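Local coordinates for putative DNA protection protein (Streptomyces coelicolor, PDB 4CYB) that binds ferric iron and, as a Dps-family ferritin-like protein of twelve subunits, probably oxidises and stores iron and helps protect DNA, at residues Asp40-Tyr45 with Ser114-Ala119; Gly7-Phe12 with Thr20-Cys25. One frame throughout, in Å; residues are numbered along the deposited sequence.

Contact 1 of 2, residues Asp40-Tyr45 with Ser114-Ala119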
loop_
_atom_site.group_PDB
_atom_site.type_symbol
_atom_site.label_atom_id
_atom_site.label_comp_id
_atom_site.label_asym_id
_atom_site.label_seq_id
_atom_site.Cartn_x
_atom_site.Cartn_y
_atom_site.Cartn_z
ATOM N N ASP J 40 11.095 7.690 27.502
ATOM C CA ASP J 40 10.254 8.657 28.162
ATOM C C ASP J 40 10.865 10.065 28.129
ATOM O O ASP J 40 10.140 11.040 28.064
ATOM C CB ASP J 40 9.955 8.194 29.592
ATOM C CG ASP J 40 8.908 7.032 29.612
ATOM O OD1 ASP J 40 8.287 6.688 28.533
ATOM O OD2 ASP J 40 8.693 6.451 30.712
ATOM N N LEU J 41 12.200 10.196 28.123
ATOM C CA LEU J 41 12.792 11.531 27.906
ATOM C C LEU J 41 12.510 12.051 26.476
ATOM O O LEU J 41 12.192 13.219 26.286
ATOM C CB LEU J 41 14.336 11.471 28.115
ATOM C CG LEU J 41 14.914 11.463 29.529
ATOM C CD1 LEU J 41 16.419 11.348 29.316
ATOM C CD2 LEU J 41 14.521 12.803 30.201
ATOM N N TYR J 42 12.581 11.183 25.478
ATOM C CA TYR J 42 12.348 11.632 24.124
ATOM C C TYR J 42 10.867 12.038 23.997
ATOM O O TYR J 42 10.592 13.057 23.391
ATOM C CB TYR J 42 12.663 10.500 23.130
ATOM C CG TYR J 42 14.022 10.595 22.577
ATOM C CD1 TYR J 42 14.364 11.661 21.744
ATOM C CD2 TYR J 42 14.988 9.613 22.892
ATOM C CE1 TYR J 42 15.620 11.752 21.200
ATOM C CE2 TYR J 42 16.271 9.711 22.364
ATOM C CZ TYR J 42 16.556 10.787 21.541
ATOM O OH TYR J 42 17.806 10.906 20.969
ATOM N N LYS J 43 9.924 11.276 24.574
ATOM C CA LYS J 43 8.488 11.678 24.530
ATOM C C LYS J 43 8.229 12.977 25.342
ATOM O O LYS J 43 7.572 13.899 24.884
ATOM C CB LYS J 43 7.531 10.583 25.069
ATOM C CG LYS J 43 7.410 9.331 24.183
ATOM C CD LYS J 43 6.966 9.646 22.721
ATOM C CE LYS J 43 5.560 10.331 22.706
ATOM N NZ LYS J 43 5.102 10.318 21.289
ATOM N N LYS J 44 8.849 13.087 26.512
ATOM C CA LYS J 44 8.803 14.355 27.282
ATOM C C LYS J 44 9.191 15.566 26.428
ATOM O O LYS J 44 8.459 16.561 26.387
ATOM C CB LYS J 44 9.631 14.258 28.584
ATOM C CG LYS J 44 9.716 15.561 29.472
ATOM C CD LYS J 44 10.821 15.404 30.554
ATOM C CE LYS J 44 11.181 16.707 31.310
ATOM N NZ LYS J 44 10.091 17.033 32.282
ATOM N N TYR J 45 10.315 15.498 25.730
ATOM C CA TYR J 45 10.788 16.641 24.997
ATOM C C TYR J 45 10.001 16.812 23.669
ATOM O O TYR J 45 9.860 17.897 23.211
ATOM C CB TYR J 45 12.290 16.463 24.764
ATOM C CG TYR J 45 13.081 16.486 26.075
ATOM C CD1 TYR J 45 12.639 17.282 27.178
ATOM C CD2 TYR J 45 14.261 15.766 26.213
ATOM C CE1 TYR J 45 13.354 17.346 28.375
ATOM C CE2 TYR J 45 14.955 15.768 27.440
ATOM C CZ TYR J 45 14.523 16.562 28.489
ATOM O OH TYR J 45 15.254 16.574 29.650
ATOM N N SER J 114 21.181 18.195 25.533
ATOM C CA SER J 114 22.351 17.688 26.314
ATOM C C SER J 114 22.010 16.499 27.222
ATOM O O SER J 114 22.829 15.568 27.342
ATOM C CB SER J 114 22.913 18.821 27.170
ATOM O OG SER J 114 23.535 19.726 26.287
ATOM N N ARG J 115 20.843 16.539 27.876
ATOM C CA ARG J 115 20.400 15.442 28.738
ATOM C C ARG J 115 20.211 14.147 27.925
ATOM O O ARG J 115 20.563 13.069 28.395
ATOM C CB ARG J 115 19.096 15.813 29.473
ATOM C CG ARG J 115 18.679 14.735 30.467
ATOM C CD ARG J 115 17.501 15.247 31.327
ATOM N NE ARG J 115 17.796 16.449 32.121
ATOM C CZ ARG J 115 18.504 16.483 33.269
ATOM N NH1 ARG J 115 19.032 15.387 33.800
ATOM N NH2 ARG J 115 18.689 17.649 33.890
ATOM N N LEU J 116 19.604 14.249 26.730
ATOM C CA LEU J 116 19.487 13.111 25.816
ATOM C C LEU J 116 20.874 12.562 25.490
ATOM O O LEU J 116 21.084 11.352 25.584
ATOM C CB LEU J 116 18.760 13.551 24.545
ATOM C CG LEU J 116 17.247 13.891 24.694
ATOM C CD1 LEU J 116 16.796 14.418 23.320
ATOM C CD2 LEU J 116 16.416 12.679 25.076
ATOM N N LEU J 117 21.853 13.451 25.178
ATOM C CA LEU J 117 23.201 12.975 24.826
ATOM C C LEU J 117 23.873 12.249 25.980
ATOM O O LEU J 117 24.528 11.195 25.794
ATOM C CB LEU J 117 24.098 14.117 24.364
ATOM C CG LEU J 117 23.728 14.786 23.023
ATOM C CD1 LEU J 117 24.805 15.836 22.695
ATOM C CD2 LEU J 117 23.613 13.762 21.881
ATOM N N GLU J 118 23.674 12.796 27.185
ATOM C CA GLU J 118 24.151 12.115 28.384
ATOM C C GLU J 118 23.542 10.734 28.614
ATOM O O GLU J 118 24.259 9.803 29.012
ATOM C CB GLU J 118 23.994 12.998 29.630
ATOM C CG GLU J 118 25.025 14.109 29.636
ATOM C CD GLU J 118 24.892 15.105 30.802
ATOM O OE1 GLU J 118 24.770 14.674 31.981
ATOM O OE2 GLU J 118 24.936 16.331 30.535
ATOM N N ALA J 119 22.225 10.590 28.389
ATOM C CA ALA J 119 21.602 9.282 28.479
ATOM C C ALA J 119 22.155 8.318 27.399
ATOM O O ALA J 119 22.439 7.147 27.689
ATOM C CB ALA J 119 20.036 9.392 28.470
#

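Contact 2 of 2, residues Gly7-Phe12 with Thr20-Cys25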
loop_
_atom_site.group_PDB
_atom_site.type_symbol
_atom_site.label_atom_id
_atom_site.label_comp_id
_atom_site.label_asym_id
_atom_site.label_seq_id
_atom_site.Cartn_x
_atom_site.Cartn_y
_atom_site.Cartn_z
ATOM N N GLY J 7 14.592 -11.610 38.701
ATOM C CA GLY J 7 16.019 -11.934 38.886
ATOM C C GLY J 7 16.364 -13.419 38.920
ATOM O O GLY J 7 17.479 -13.770 39.309
ATOM N N THR J 8 15.429 -14.285 38.502
ATOM C CA THR J 8 15.710 -15.713 38.267
ATOM C C THR J 8 15.555 -16.082 36.788
ATOM O O THR J 8 14.934 -15.330 36.026
ATOM C CB THR J 8 14.741 -16.624 39.055
ATOM O OG1 THR J 8 13.405 -16.476 38.561
ATOM C CG2 THR J 8 14.775 -16.316 40.567
ATOM N N VAL J 9 16.068 -17.250 36.394
ATOM C CA VAL J 9 15.771 -17.813 35.066
ATOM C C VAL J 9 15.136 -19.196 35.256
ATOM O O VAL J 9 15.419 -19.919 36.276
ATOM C CB VAL J 9 17.018 -17.885 34.146
ATOM C CG1 VAL J 9 17.554 -16.506 33.801
ATOM C CG2 VAL J 9 18.122 -18.782 34.758
ATOM N N LYS J 10 14.260 -19.588 34.339
ATOM C CA LYS J 10 13.728 -20.924 34.441
ATOM C C LYS J 10 14.563 -21.889 33.651
ATOM O O LYS J 10 15.429 -21.485 32.888
ATOM C CB LYS J 10 12.214 -21.040 34.161
ATOM C CG LYS J 10 11.677 -20.364 32.913
ATOM C CD LYS J 10 10.151 -20.510 32.877
ATOM C CE LYS J 10 9.571 -19.867 31.616
ATOM N NZ LYS J 10 8.210 -20.399 31.257
ATOM N N GLN J 11 14.335 -23.178 33.862
ATOM C CA GLN J 11 14.930 -24.163 32.985
ATOM C C GLN J 11 14.316 -23.855 31.610
ATOM O O GLN J 11 13.075 -23.796 31.478
ATOM C CB GLN J 11 14.616 -25.601 33.432
ATOM C CG GLN J 11 15.259 -26.598 32.486
ATOM C CD GLN J 11 16.738 -26.246 32.285
ATOM O OE1 GLN J 11 17.539 -26.342 33.228
ATOM N NE2 GLN J 11 17.098 -25.783 31.086
ATOM N N PHE J 12 15.162 -23.609 30.617
ATOM C CA PHE J 12 14.659 -23.245 29.275
ATOM C C PHE J 12 15.484 -23.911 28.166
ATOM O O PHE J 12 16.730 -23.989 28.266
ATOM C CB PHE J 12 14.590 -21.703 29.118
ATOM C CG PHE J 12 13.284 -21.190 28.513
ATOM C CD1 PHE J 12 12.041 -21.637 28.977
ATOM C CD2 PHE J 12 13.299 -20.206 27.513
ATOM C CE1 PHE J 12 10.845 -21.142 28.440
ATOM C CE2 PHE J 12 12.102 -19.707 26.963
ATOM C CZ PHE J 12 10.875 -20.177 27.436
ATOM N N THR J 20 24.921 -18.497 32.122
ATOM C CA THR J 20 24.971 -17.627 30.935
ATOM C C THR J 20 23.671 -16.869 30.785
ATOM O O THR J 20 23.688 -15.650 30.657
ATOM C CB THR J 20 25.299 -18.395 29.661
ATOM O OG1 THR J 20 26.638 -18.895 29.797
ATOM C CG2 THR J 20 25.250 -17.457 28.422
ATOM N N ARG J 21 22.566 -17.562 30.915
ATOM C CA ARG J 21 21.262 -16.895 30.811
ATOM C C ARG J 21 20.976 -15.903 31.924
ATOM O O ARG J 21 20.516 -14.789 31.688
ATOM C CB ARG J 21 20.169 -17.963 30.700
ATOM C CG ARG J 21 20.373 -18.806 29.452
ATOM C CD ARG J 21 19.230 -19.761 29.226
ATOM N NE ARG J 21 19.220 -20.911 30.137
ATOM C CZ ARG J 21 18.361 -21.125 31.112
ATOM N NH1 ARG J 21 17.371 -20.268 31.351
ATOM N NH2 ARG J 21 18.448 -22.242 31.850
ATOM N N LEU J 22 21.302 -16.273 33.160
ATOM C CA LEU J 22 21.120 -15.374 34.261
ATOM C C LEU J 22 21.931 -14.095 34.101
ATOM O O LEU J 22 21.444 -12.990 34.349
ATOM C CB LEU J 22 21.606 -16.090 35.529
ATOM C CG LEU J 22 20.863 -15.943 36.849
ATOM C CD1 LEU J 22 21.877 -15.696 37.974
ATOM C CD2 LEU J 22 19.766 -14.910 36.854
ATOM N N TYR J 23 23.185 -14.232 33.711
ATOM C CA TYR J 23 24.044 -13.065 33.522
ATOM C C TYR J 23 23.514 -12.166 32.370
ATOM O O TYR J 23 23.444 -10.931 32.493
ATOM C CB TYR J 23 25.505 -13.487 33.280
ATOM C CG TYR J 23 26.407 -12.290 33.122
ATOM C CD1 TYR J 23 26.905 -11.599 34.263
ATOM C CD2 TYR J 23 26.779 -11.845 31.869
ATOM C CE1 TYR J 23 27.733 -10.501 34.121
ATOM C CE2 TYR J 23 27.599 -10.716 31.717
ATOM C CZ TYR J 23 28.082 -10.059 32.864
ATOM O OH TYR J 23 28.897 -8.952 32.727
ATOM N N SER J 24 23.130 -12.778 31.260
ATOM C CA SER J 24 22.646 -11.958 30.105
ATOM C C SER J 24 21.381 -11.221 30.546
ATOM O O SER J 24 21.233 -10.015 30.227
ATOM C CB SER J 24 22.388 -12.841 28.877
ATOM O OG SER J 24 23.582 -13.199 28.234
ATOM N N CYS J 25 20.490 -11.899 31.278
ATOM C CA CYS J 25 19.276 -11.223 31.754
ATOM C C CYS J 25 19.546 -10.033 32.696
ATOM O O CYS J 25 18.895 -9.014 32.578
ATOM C CB CYS J 25 18.264 -12.149 32.407
ATOM S SG CYS J 25 17.536 -13.320 31.226
#

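Contact 1 of 2, residues Asp40-Tyr45 with Ser114-Ala119
The Tyr-42 ring carries Leu-116 on one face, with methyl CD2 directly over the middle of the ring, 3.8 Å from its centroid: a CH-pi contact in the core of the ferritin-like four-helix bundle. The other methyl, CD1, lies 3.6 Å from Tyr-42 CE1, so both branches of the fork rest on this aromatic group. Tyr-45 instead offers its edge: its CD2 is 3.8 Å from Leu-116 CG, and the two side chains run past each other in opposite senses. Leu-116 is thus wedged between two tyrosines one helical turn apart, on helix 18-48. That helix and helix 109-136 run antiparallel here, at 168°, with segment axes 10.6 Å apart. Leu-41 completes the apolar seam, its CB 3.9 Å from Leu-116 CD2 and its CD1 touching Ala-119 CB; Leu-61 of helix 54-81 also packs on Leu-116 and both tyrosines. At the outer end the seam turns polar. Arg-115 lies at the edge of the Tyr-45 ring, its guanidinium turned 42° from the ring plane, and a bend at chi3 (-60°) leaves NE alongside the hydroxyl. Tyr-45 and Arg-115 are joined through Glu-107, whose OE1 is hydrogen-bonded to the hydroxyl and whose OE2 makes a salt bridge to NE; Tyr-42 OH is satisfied by His-64 ND1. Between tyrosine and arginine themselves the closest approach is through carbon, with Tyr-45 OH 3.1 Å from Arg-115 CD.

Contact 2 of 2, residues Gly7-Phe12 with Thr20-Cys25
Arg-21 reaches from its helix to the backbone of the N-terminal loop, where Lys-10 O receives a hydrogen bond from Arg-21 NH1 at 2.8 Å. The N-H...O angle is 151°, and the donor sits almost in line with the carbonyl, at 173°. A second, weak bond comes from Arg-21 NH2 to Lys-10 O at 3.3 Å, so both terminal nitrogens converge on one oxygen near the guanidinium edge, a little out of its plane. The same side chain is held by two more carbonyls, NE donating to Leu-16 O and NH1 also to Leu-82 O. Over one face of the guanidinium passes the backbone of Phe-12, its N 3.8 Å from Arg-21 NH2. Val-9 approaches obliquely, its CB 3.7 Å from Arg-21 NH1. With CG1 anti to its own carbonyl carbon (chi1 -65°), Val-9 lays this methyl against the helix, 3.8 Å from Leu-22 CA and 4.1 Å from Cys-25 SG. Farther back along the loop, Leu-22 CD2 covers the backbone at Gly-7, 3.5 Å from Gly-7 O. A leucine in place of Arg-21 would probably leave the carbonyls of Lys-10, Leu-16 and Leu-82 without this shared donor and the loop freer to shift off the helix. In the next shell, Lys-10 is anchored by backbone bonding to Gly-83, while its NZ forms a salt bridge with Glu-163 of a neighbouring subunit, whose Ala-162 packs on Phe-12. The loop thus links strand 2-4 to helix 18-48 by folding back over the first turns of that helix, beside the chain leaving helix 54-81, while Tyr-23 and Ser-24 on the same helix meet helix 109-136.

Both contacts use helix 18-48: contact 2 covers its beginning with the N-terminal loop, and contact 1 packs its later turns into the bundle. They lie on opposite sides of the chain's centre, with their own centres 30 Å apart and nearest atoms about 17 Å apart. Neither includes a known iron ligand. The side chain of Tyr-42 is about 11 Å from a bound iron(III) ion; His-46, next after Tyr-45, is an iron-binding position, although no iron is bound to it in this chain. Lys-43, on the same turns but not touching 114-119, hydrogen-bonds through NZ to the iron ligand Asp-73 of a neighbouring subunit. In contact 2 the Phe-12 side chain is about 10 Å from that of iron-binding Glu-77.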